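Local coordinates for protein ORF10 (Moritella marina, PDB 6RIW) that probably catalyses the decarboxylative condensation steps that lengthen the acyl chain in polyunsaturated fatty acid synthesis, this chain being the ketosynthase–chain length factor didomain of a longer synthase, at residues G709-K714 with W739-G744; Q495-E500 with A832-T837; Q517-R522 with N701-Q706. One frame throughout, in Å; residues are numbered along the deposited sequence.

Contact 1: residues G709-K714 with W739-G744; sequences GPVNEK and WLVGEG
V711 and W739 form a single beta bridge; two backbone hydrogen bonds flank it, and a third comes from the indole. W739 N donates to P710 O (3.2 Å) in the plane of that carbonyl, while N712 N donates to W739 O (2.8 Å) with a slight tilt. In the third bond, NE1 of W739 reaches G709 O at 2.9 Å. The oxygen lies in the ring plane, but the donor sits 49° above the carbonyl plane, away from either lone pair. A water links the two chains one step further on, donating to N712 O (2.7 Å) and accepting from V741 N (3.0 Å).

The bridge sits where the chain enters strand 741-752, which pairs with strands 469-478 and 687-694 in the second of two thiolase-fold halves, the one consistent with the chain length factor.

The apolar part centres on V711 CG2. It stands over one face of the indole as a CH-pi contact, 3.5 Å from the centroid of the six-membered ring and 9° off its normal. W739 places its CG between backbone N and carbonyl carbon (chi1 59°), which turns the indole face to V711 CG2 and its NE1 to G709 O. The same V711 CG2 also meets V741 CG2 at 3.6 Å. Beyond the bridge, N712 and L740 run side by side, N712 ND2 lying 3.7 Å from L740 CD2; that amide nitrogen has its hydrogen bond with S716 O instead. F807 stacks on W739, and F838 meets it edge-to-face.

Contact 2: residues Q495-E500 with A832-T837; sequences QNTFRE and ANIGHT
Q495 O and N833 ND2 join at 2.9 Å in the straightest bond of the contact, 172° at the hydrogen; the oxygen lies in the amide plane of N833, and ND2 is tilted from the carbonyl plane. The same nitrogen also makes a weak bond to N494 OD1. With CG of N833 beside the backbone N and anti to the carbonyl carbon (chi1 -48°), the amide nitrogen faces Q495 O.

N833 O is used too: T497 N donates to it at 3.1 Å, almost in line with the C=O, and N496 CA adds a CA-H...O contact at 3.1 Å. T497 OG1 finds its main partner in S528 OG. Within the loop, F498 N donates to N496 OD1 (2.9 Å), closing an Asx turn that leads the chain into F498. The phenyl ring then lies with N833 O over one face and G835 N at its edge, 3.5 Å from CE1; A832 O approaches CE2 obliquely at 3.4 Å.

G835 leaves the short helix 831-834 with positive phi. Residues 833-836 read N-I-G-H, the NxGH motif that in active ketosynthases carries a catalytic histidine.

Contact 3: residues Q517-R522 with N701-Q706; sequences QSLQLR and NITLRQ
L519 and T703, whose CA atoms lie 6.7 Å apart, mark the closest backbone approach, where the end of helix 513-519 and the loop beyond it meet the last turns of helix 699-706. Helix 513-519 stops in a Schellman motif: Q520 takes positive phi, and its N bonds back to Q517 O (3.1 Å). On either side of this turn residue, L519 and L521 both point their CB toward helix 699-706.

Q706 supplies the polar link. Its NE2 donates to L519 O at 2.8 Å and 161°, with the donor in the carbonyl plane on a lone pair and the oxygen close to the amide plane, so the carbonyl of the last helical residue gains a side-chain partner. The Q706 side chain is extended beyond CG, which carries the amide across to the other helix. L521 CD2 lies 3.5 Å from Q706 OE1. A water lies near both Q706 OE1 and Q520 O, though it has more acceptors within reach than protons to give.

The leucines complete the contact. CD2 of L519 comes against T703 OG1 (3.4 Å) and CG2 (3.8 Å), the two side chains crossing at about a right angle; the threonine hydroxyl itself is hydrogen-bonded to I699 O, one turn back in its own helix. L521 likewise crosses I702 nearly perpendicularly, CD1 meeting CG2 at 4.0 Å. All five side chains involved are buried.

R705, away from the leucines, is steadied by NE donating to N701 OD1 (3.0 Å), and its side chain packs on F838. Helix 699-706 follows strand 687-694, and I702 and Q706 meet V741 and V711, so the helix lies between helix 513-519 and the start of strand 741-752.

In the fold
Contact 1 is the hub, its centre about 9 Å from that of contact 2 and about 11 Å from that of contact 3. Toward contact 2, L740 O lies 2.8 Å from H836 N, a probable hydrogen bond, and T837 CG2 packs on G742 and E743. Toward contact 3, W739 CZ2 rests on R705 CB (3.4 Å), and E713 OE2 takes a weak bond from R522 N. Contacts 2 and 3 do not touch: their nearest atoms are about 6 Å apart. Along the chain, contacts 1 and 3 are both nested within the loop closed by contact 2. All three lie in the second ketosynthase-like half, away from the magnesium site at M1 and K286.

Contact 1: residues G709-K714 with W739-G744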
loop_
_atom_site.group_PDB
_atom_site.type_symbol
_atom_site.label_atom_id
_atom_site.label_comp_id
_atom_site.label_asym_id
_atom_site.label_seq_id
_atom_site.Cartn_x
_atom_site.Cartn_y
_atom_site.Cartn_z
ATOM N N GLY A 709 -4.777 -16.589 15.897
ATOM C CA GLY A 709 -4.533 -17.081 17.234
ATOM C C GLY A 709 -5.340 -16.299 18.254
ATOM O O GLY A 709 -5.800 -15.186 17.981
ATOM N N PRO A 710 -5.489 -16.847 19.466
ATOM C CA PRO A 710 -6.349 -16.210 20.475
ATOM C C PRO A 710 -5.745 -14.938 21.061
ATOM O O PRO A 710 -4.551 -14.882 21.376
ATOM C CB PRO A 710 -6.489 -17.296 21.562
ATOM C CG PRO A 710 -5.295 -18.190 21.362
ATOM C CD PRO A 710 -4.961 -18.145 19.896
ATOM N N VAL A 711 -6.612 -13.919 21.230
ATOM C CA VAL A 711 -6.260 -12.645 21.849
ATOM C C VAL A 711 -6.309 -12.792 23.363
ATOM O O VAL A 711 -7.015 -13.652 23.905
ATOM C CB VAL A 711 -7.207 -11.531 21.355
ATOM C CG1 VAL A 711 -8.632 -11.700 21.904
ATOM C CG2 VAL A 711 -6.659 -10.128 21.681
ATOM N N ASN A 712 -5.541 -11.961 24.055
ATOM C CA ASN A 712 -5.552 -11.893 25.520
ATOM C C ASN A 712 -6.651 -10.920 25.937
ATOM O O ASN A 712 -6.492 -9.703 25.839
ATOM C CB ASN A 712 -4.176 -11.453 26.024
ATOM C CG ASN A 712 -4.041 -11.541 27.552
ATOM O OD1 ASN A 712 -5.018 -11.399 28.280
ATOM N ND2 ASN A 712 -2.816 -11.764 28.032
ATOM N N GLU A 713 -7.792 -11.452 26.390
ATOM C CA GLU A 713 -8.914 -10.573 26.705
ATOM C C GLU A 713 -8.643 -9.728 27.944
ATOM O O GLU A 713 -9.187 -8.630 28.079
ATOM C CB GLU A 713 -10.182 -11.401 26.907
ATOM C CG GLU A 713 -11.146 -11.302 25.772
ATOM C CD GLU A 713 -12.278 -12.303 25.911
ATOM O OE1 GLU A 713 -12.058 -13.496 25.618
ATOM O OE2 GLU A 713 -13.380 -11.890 26.318
ATOM N N LYS A 714 -7.800 -10.213 28.849
ATOM C CA LYS A 714 -7.573 -9.509 30.104
ATOM C C LYS A 714 -6.463 -8.478 30.008
ATOM O O LYS A 714 -6.339 -7.634 30.907
ATOM C CB LYS A 714 -7.268 -10.527 31.215
ATOM C CG LYS A 714 -8.516 -11.228 31.745
ATOM C CD LYS A 714 -9.774 -10.350 31.576
ATOM C CE LYS A 714 -11.069 -11.056 31.976
ATOM N NZ LYS A 714 -12.045 -10.122 32.649
ATOM N N TRP A 739 -2.024 -13.119 22.125
ATOM C CA TRP A 739 -1.453 -11.838 21.707
ATOM C C TRP A 739 -2.170 -10.671 22.394
ATOM O O TRP A 739 -3.338 -10.766 22.790
ATOM C CB TRP A 739 -1.490 -11.669 20.177
ATOM C CG TRP A 739 -2.863 -11.726 19.545
ATOM C CD1 TRP A 739 -3.551 -12.853 19.174
ATOM C CD2 TRP A 739 -3.697 -10.609 19.193
ATOM N NE1 TRP A 739 -4.767 -12.505 18.619
ATOM C CE2 TRP A 739 -4.883 -11.137 18.621
ATOM C CE3 TRP A 739 -3.556 -9.217 19.304
ATOM C CZ2 TRP A 739 -5.926 -10.324 18.182
ATOM C CZ3 TRP A 739 -4.578 -8.408 18.852
ATOM C CH2 TRP A 739 -5.756 -8.970 18.284
ATOM N N LEU A 740 -1.439 -9.570 22.567
ATOM C CA LEU A 740 -1.955 -8.398 23.269
ATOM C C LEU A 740 -2.337 -7.283 22.300
ATOM O O LEU A 740 -1.592 -6.973 21.358
ATOM C CB LEU A 740 -0.904 -7.874 24.259
ATOM C CG LEU A 740 -0.561 -8.801 25.421
ATOM C CD1 LEU A 740 0.859 -8.471 25.937
ATOM C CD2 LEU A 740 -1.623 -8.598 26.506
ATOM N N VAL A 741 -3.493 -6.663 22.547
ATOM C CA VAL A 741 -3.976 -5.587 21.674
ATOM C C VAL A 741 -3.171 -4.315 21.928
ATOM O O VAL A 741 -2.929 -3.926 23.081
ATOM C CB VAL A 741 -5.478 -5.340 21.916
ATOM C CG1 VAL A 741 -5.927 -4.075 21.214
ATOM C CG2 VAL A 741 -6.330 -6.547 21.444
ATOM N N GLY A 742 -2.740 -3.662 20.847
ATOM C CA GLY A 742 -2.118 -2.352 20.958
ATOM C C GLY A 742 -2.242 -1.626 19.645
ATOM O O GLY A 742 -2.536 -2.236 18.613
ATOM N N GLU A 743 -2.023 -0.310 19.683
ATOM C CA GLU A 743 -2.040 0.446 18.433
ATOM C C GLU A 743 -1.246 1.735 18.595
ATOM O O GLU A 743 -0.917 2.148 19.715
ATOM C CB GLU A 743 -3.479 0.753 17.975
ATOM C CG GLU A 743 -4.256 1.671 18.919
ATOM C CD GLU A 743 -5.723 1.837 18.489
ATOM O OE1 GLU A 743 -6.060 1.429 17.355
ATOM O OE2 GLU A 743 -6.549 2.373 19.278
ATOM N N GLY A 744 -0.946 2.370 17.465
ATOM C CA GLY A 744 -0.276 3.652 17.499
ATOM C C GLY A 744 0.560 3.892 16.254
ATOM O O GLY A 744 0.333 3.305 15.204
HETATM O O HOH W 1 -5.050 -7.571 24.910
#

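Contact 2: residues Q495-E500 with A832-T837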
loop_
_atom_site.group_PDB
_atom_site.type_symbol
_atom_site.label_atom_id
_atom_site.label_comp_id
_atom_site.label_asym_id
_atom_site.label_seq_id
_atom_site.Cartn_x
_atom_site.Cartn_y
_atom_site.Cartn_z
ATOM N N GLN A 495 6.263 -0.087 32.924
ATOM C CA GLN A 495 4.813 0.030 32.950
ATOM C C GLN A 495 4.211 -0.332 31.590
ATOM O O GLN A 495 4.920 -0.537 30.600
ATOM C CB GLN A 495 4.415 1.443 33.355
ATOM C CG GLN A 495 4.849 1.746 34.790
ATOM C CD GLN A 495 4.747 3.205 35.119
ATOM O OE1 GLN A 495 5.067 4.068 34.287
ATOM N NE2 GLN A 495 4.281 3.505 36.330
ATOM N N ASN A 496 2.879 -0.415 31.555
ATOM C CA ASN A 496 2.160 -0.652 30.307
ATOM C C ASN A 496 1.055 0.388 30.143
ATOM O O ASN A 496 0.682 1.105 31.082
ATOM C CB ASN A 496 1.562 -2.073 30.261
ATOM C CG ASN A 496 0.497 -2.295 31.340
ATOM O OD1 ASN A 496 -0.585 -1.702 31.300
ATOM N ND2 ASN A 496 0.805 -3.145 32.300
ATOM N N THR A 497 0.502 0.436 28.930
ATOM C CA THR A 497 -0.588 1.338 28.588
ATOM C C THR A 497 -1.918 0.604 28.422
ATOM O O THR A 497 -2.801 1.092 27.708
ATOM C CB THR A 497 -0.254 2.079 27.300
ATOM O OG1 THR A 497 0.153 1.107 26.335
ATOM C CG2 THR A 497 0.898 3.058 27.542
ATOM N N PHE A 498 -2.073 -0.564 29.040
ATOM C CA PHE A 498 -3.266 -1.375 28.803
ATOM C C PHE A 498 -4.473 -0.783 29.520
ATOM O O PHE A 498 -4.385 -0.381 30.686
ATOM C CB PHE A 498 -3.019 -2.811 29.234
ATOM C CG PHE A 498 -1.894 -3.470 28.470
ATOM C CD1 PHE A 498 -1.635 -3.115 27.165
ATOM C CD2 PHE A 498 -1.093 -4.420 29.064
ATOM C CE1 PHE A 498 -0.603 -3.712 26.452
ATOM C CE2 PHE A 498 -0.060 -5.005 28.366
ATOM C CZ PHE A 498 0.182 -4.655 27.059
ATOM N N ARG A 499 -5.590 -0.685 28.804
ATOM C CA ARG A 499 -6.788 -0.025 29.328
ATOM C C ARG A 499 -8.007 -0.683 28.703
ATOM O O ARG A 499 -7.903 -1.441 27.733
ATOM C CB ARG A 499 -6.789 1.477 29.024
ATOM C CG ARG A 499 -6.611 1.785 27.504
ATOM C CD ARG A 499 -7.168 3.158 27.107
ATOM N NE ARG A 499 -8.608 3.242 27.333
ATOM C CZ ARG A 499 -9.284 4.392 27.352
ATOM N NH1 ARG A 499 -8.644 5.540 27.160
ATOM N NH2 ARG A 499 -10.593 4.397 27.549
ATOM N N GLU A 500 -9.181 -0.378 29.249
ATOM C CA GLU A 500 -10.371 -0.906 28.598
ATOM C C GLU A 500 -10.677 -0.117 27.325
ATOM O O GLU A 500 -10.193 0.998 27.109
ATOM C CB GLU A 500 -11.564 -0.882 29.559
ATOM C CG GLU A 500 -11.303 -1.643 30.851
ATOM C CD GLU A 500 -11.233 -3.166 30.710
ATOM O OE1 GLU A 500 -11.605 -3.736 29.648
ATOM O OE2 GLU A 500 -10.778 -3.806 31.690
ATOM N N ALA A 832 5.037 -6.332 25.626
ATOM C CA ALA A 832 4.579 -6.407 27.009
ATOM C C ALA A 832 4.174 -5.037 27.557
ATOM O O ALA A 832 3.374 -4.963 28.502
ATOM C CB ALA A 832 5.673 -7.041 27.864
ATOM N N ASN A 833 4.708 -3.951 27.000
ATOM C CA ASN A 833 4.363 -2.609 27.459
ATOM C C ASN A 833 3.231 -1.986 26.656
ATOM O O ASN A 833 2.388 -1.296 27.233
ATOM C CB ASN A 833 5.591 -1.673 27.403
ATOM C CG ASN A 833 6.802 -2.299 28.022
ATOM O OD1 ASN A 833 7.584 -2.949 27.340
ATOM N ND2 ASN A 833 6.955 -2.136 29.335
ATOM N N ILE A 834 3.218 -2.162 25.326
ATOM C CA ILE A 834 2.274 -1.410 24.503
ATOM C C ILE A 834 1.539 -2.325 23.519
ATOM O O ILE A 834 0.876 -1.840 22.597
ATOM C CB ILE A 834 2.968 -0.243 23.764
ATOM C CG1 ILE A 834 4.283 -0.662 23.096
ATOM C CG2 ILE A 834 3.330 0.891 24.752
ATOM C CD1 ILE A 834 4.134 -1.264 21.737
ATOM N N GLY A 835 1.623 -3.644 23.717
ATOM C CA GLY A 835 0.840 -4.566 22.895
ATOM C C GLY A 835 1.407 -4.745 21.479
ATOM O O GLY A 835 2.471 -4.250 21.131
ATOM N N HIS A 836 0.677 -5.517 20.665
ATOM C CA HIS A 836 1.121 -5.903 19.326
ATOM C C HIS A 836 0.574 -4.883 18.336
ATOM O O HIS A 836 -0.636 -4.831 18.112
ATOM C CB HIS A 836 0.608 -7.302 18.982
ATOM C CG HIS A 836 1.315 -7.950 17.833
ATOM N ND1 HIS A 836 1.811 -7.233 16.765
ATOM C CD2 HIS A 836 1.640 -9.246 17.601
ATOM C CE1 HIS A 836 2.406 -8.058 15.917
ATOM N NE2 HIS A 836 2.314 -9.289 16.398
ATOM N N THR A 837 1.448 -4.069 17.732
ATOM C CA THR A 837 0.985 -3.032 16.817
ATOM C C THR A 837 1.162 -3.427 15.348
ATOM O O THR A 837 1.162 -2.554 14.471
ATOM C CB THR A 837 1.670 -1.692 17.133
ATOM O OG1 THR A 837 3.098 -1.805 16.963
ATOM C CG2 THR A 837 1.388 -1.286 18.602
#

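Contact 3: residues Q517-R522 with N701-Q706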
loop_
_atom_site.group_PDB
_atom_site.type_symbol
_atom_site.label_atom_id
_atom_site.label_comp_id
_atom_site.label_asym_id
_atom_site.label_seq_id
_atom_site.Cartn_x
_atom_site.Cartn_y
_atom_site.Cartn_z
ATOM N N GLN A 517 -20.790 -12.717 20.163
ATOM C CA GLN A 517 -20.913 -14.169 20.107
ATOM C C GLN A 517 -20.214 -14.742 18.879
ATOM O O GLN A 517 -19.547 -15.780 18.967
ATOM C CB GLN A 517 -22.392 -14.561 20.097
ATOM C CG GLN A 517 -22.642 -16.036 20.244
ATOM C CD GLN A 517 -24.118 -16.372 20.071
ATOM O OE1 GLN A 517 -24.496 -17.541 19.946
ATOM N NE2 GLN A 517 -24.962 -15.334 20.056
ATOM N N SER A 518 -20.368 -14.085 17.722
ATOM C CA SER A 518 -19.708 -14.564 16.502
ATOM C C SER A 518 -18.192 -14.502 16.633
ATOM O O SER A 518 -17.481 -15.401 16.163
ATOM C CB SER A 518 -20.155 -13.756 15.287
ATOM O OG SER A 518 -21.548 -13.903 15.073
ATOM N N LEU A 519 -17.677 -13.450 17.286
ATOM C CA LEU A 519 -16.250 -13.291 17.504
ATOM C C LEU A 519 -15.725 -14.141 18.659
ATOM O O LEU A 519 -14.512 -14.170 18.874
ATOM C CB LEU A 519 -15.931 -11.809 17.762
ATOM C CG LEU A 519 -16.240 -10.848 16.601
ATOM C CD1 LEU A 519 -15.930 -9.395 17.018
ATOM C CD2 LEU A 519 -15.377 -11.240 15.403
ATOM N N GLN A 520 -16.606 -14.828 19.391
ATOM C CA GLN A 520 -16.221 -15.643 20.550
ATOM C C GLN A 520 -15.478 -14.812 21.596
ATOM O O GLN A 520 -14.521 -15.268 22.229
ATOM C CB GLN A 520 -15.405 -16.857 20.109
ATOM C CG GLN A 520 -16.190 -17.680 19.109
ATOM C CD GLN A 520 -15.462 -18.924 18.673
ATOM O OE1 GLN A 520 -14.257 -19.069 18.897
ATOM N NE2 GLN A 520 -16.187 -19.831 18.036
ATOM N N LEU A 521 -15.950 -13.591 21.801
ATOM C CA LEU A 521 -15.382 -12.664 22.778
ATOM C C LEU A 521 -16.385 -12.418 23.895
ATOM O O LEU A 521 -17.536 -12.029 23.630
ATOM C CB LEU A 521 -15.039 -11.321 22.114
ATOM C CG LEU A 521 -13.821 -11.243 21.181
ATOM C CD1 LEU A 521 -13.779 -9.892 20.465
ATOM C CD2 LEU A 521 -12.548 -11.463 21.993
ATOM N N ARG A 522 -15.939 -12.587 25.142
ATOM C CA ARG A 522 -16.777 -12.194 26.269
ATOM C C ARG A 522 -16.802 -10.685 26.458
ATOM O O ARG A 522 -17.800 -10.136 26.938
ATOM C CB ARG A 522 -16.283 -12.879 27.548
ATOM C CG ARG A 522 -15.864 -14.334 27.348
ATOM C CD ARG A 522 -15.718 -15.073 28.683
ATOM N NE ARG A 522 -17.018 -15.346 29.301
ATOM C CZ ARG A 522 -17.725 -16.461 29.128
ATOM N NH1 ARG A 522 -17.267 -17.439 28.354
ATOM N NH2 ARG A 522 -18.898 -16.601 29.738
ATOM N N ASN A 701 -9.459 -5.133 13.043
ATOM C CA ASN A 701 -8.195 -5.819 13.280
ATOM C C ASN A 701 -8.329 -6.912 14.322
ATOM O O ASN A 701 -7.708 -7.966 14.187
ATOM C CB ASN A 701 -7.081 -4.868 13.696
ATOM C CG ASN A 701 -5.739 -5.583 13.731
ATOM O OD1 ASN A 701 -5.273 -6.073 12.694
ATOM N ND2 ASN A 701 -5.134 -5.687 14.909
ATOM N N ILE A 702 -9.115 -6.693 15.378
ATOM C CA ILE A 702 -9.276 -7.763 16.359
ATOM C C ILE A 702 -9.921 -8.987 15.697
ATOM O O ILE A 702 -9.468 -10.133 15.876
ATOM C CB ILE A 702 -10.082 -7.276 17.583
ATOM C CG1 ILE A 702 -9.172 -6.714 18.681
ATOM C CG2 ILE A 702 -10.766 -8.496 18.265
ATOM C CD1 ILE A 702 -8.276 -5.576 18.256
ATOM N N THR A 703 -10.962 -8.753 14.900
ATOM C CA THR A 703 -11.603 -9.805 14.107
ATOM C C THR A 703 -10.602 -10.550 13.226
ATOM O O THR A 703 -10.564 -11.788 13.209
ATOM C CB THR A 703 -12.688 -9.176 13.221
ATOM O OG1 THR A 703 -13.681 -8.569 14.044
ATOM C CG2 THR A 703 -13.352 -10.231 12.333
ATOM N N LEU A 704 -9.789 -9.807 12.481
ATOM C CA LEU A 704 -8.813 -10.425 11.588
ATOM C C LEU A 704 -7.798 -11.268 12.354
ATOM O O LEU A 704 -7.523 -12.420 11.988
ATOM C CB LEU A 704 -8.100 -9.331 10.776
ATOM C CG LEU A 704 -6.914 -9.818 9.932
ATOM C CD1 LEU A 704 -7.382 -10.907 8.942
ATOM C CD2 LEU A 704 -6.250 -8.659 9.194
ATOM N N ARG A 705 -7.174 -10.691 13.391
ATOM C CA ARG A 705 -6.057 -11.391 14.009
ATOM C C ARG A 705 -6.517 -12.566 14.837
ATOM O O ARG A 705 -5.752 -13.523 14.990
ATOM C CB ARG A 705 -5.223 -10.423 14.862
ATOM C CG ARG A 705 -4.756 -9.179 14.055
ATOM C CD ARG A 705 -3.869 -9.556 12.867
ATOM N NE ARG A 705 -3.523 -8.367 12.071
ATOM C CZ ARG A 705 -2.663 -8.356 11.054
ATOM N NH1 ARG A 705 -2.015 -9.469 10.688
ATOM N NH2 ARG A 705 -2.447 -7.215 10.398
ATOM N N GLN A 706 -7.766 -12.553 15.310
ATOM C CA GLN A 706 -8.310 -13.749 15.958
ATOM C C GLN A 706 -8.278 -14.970 15.049
ATOM O O GLN A 706 -8.273 -16.102 15.549
ATOM C CB GLN A 706 -9.757 -13.508 16.405
ATOM C CG GLN A 706 -9.875 -12.845 17.764
ATOM C CD GLN A 706 -11.199 -13.178 18.410
ATOM O OE1 GLN A 706 -11.232 -13.622 19.550
ATOM N NE2 GLN A 706 -12.311 -13.012 17.658
HETATM O O HOH W 2 -12.145 -15.286 21.171
#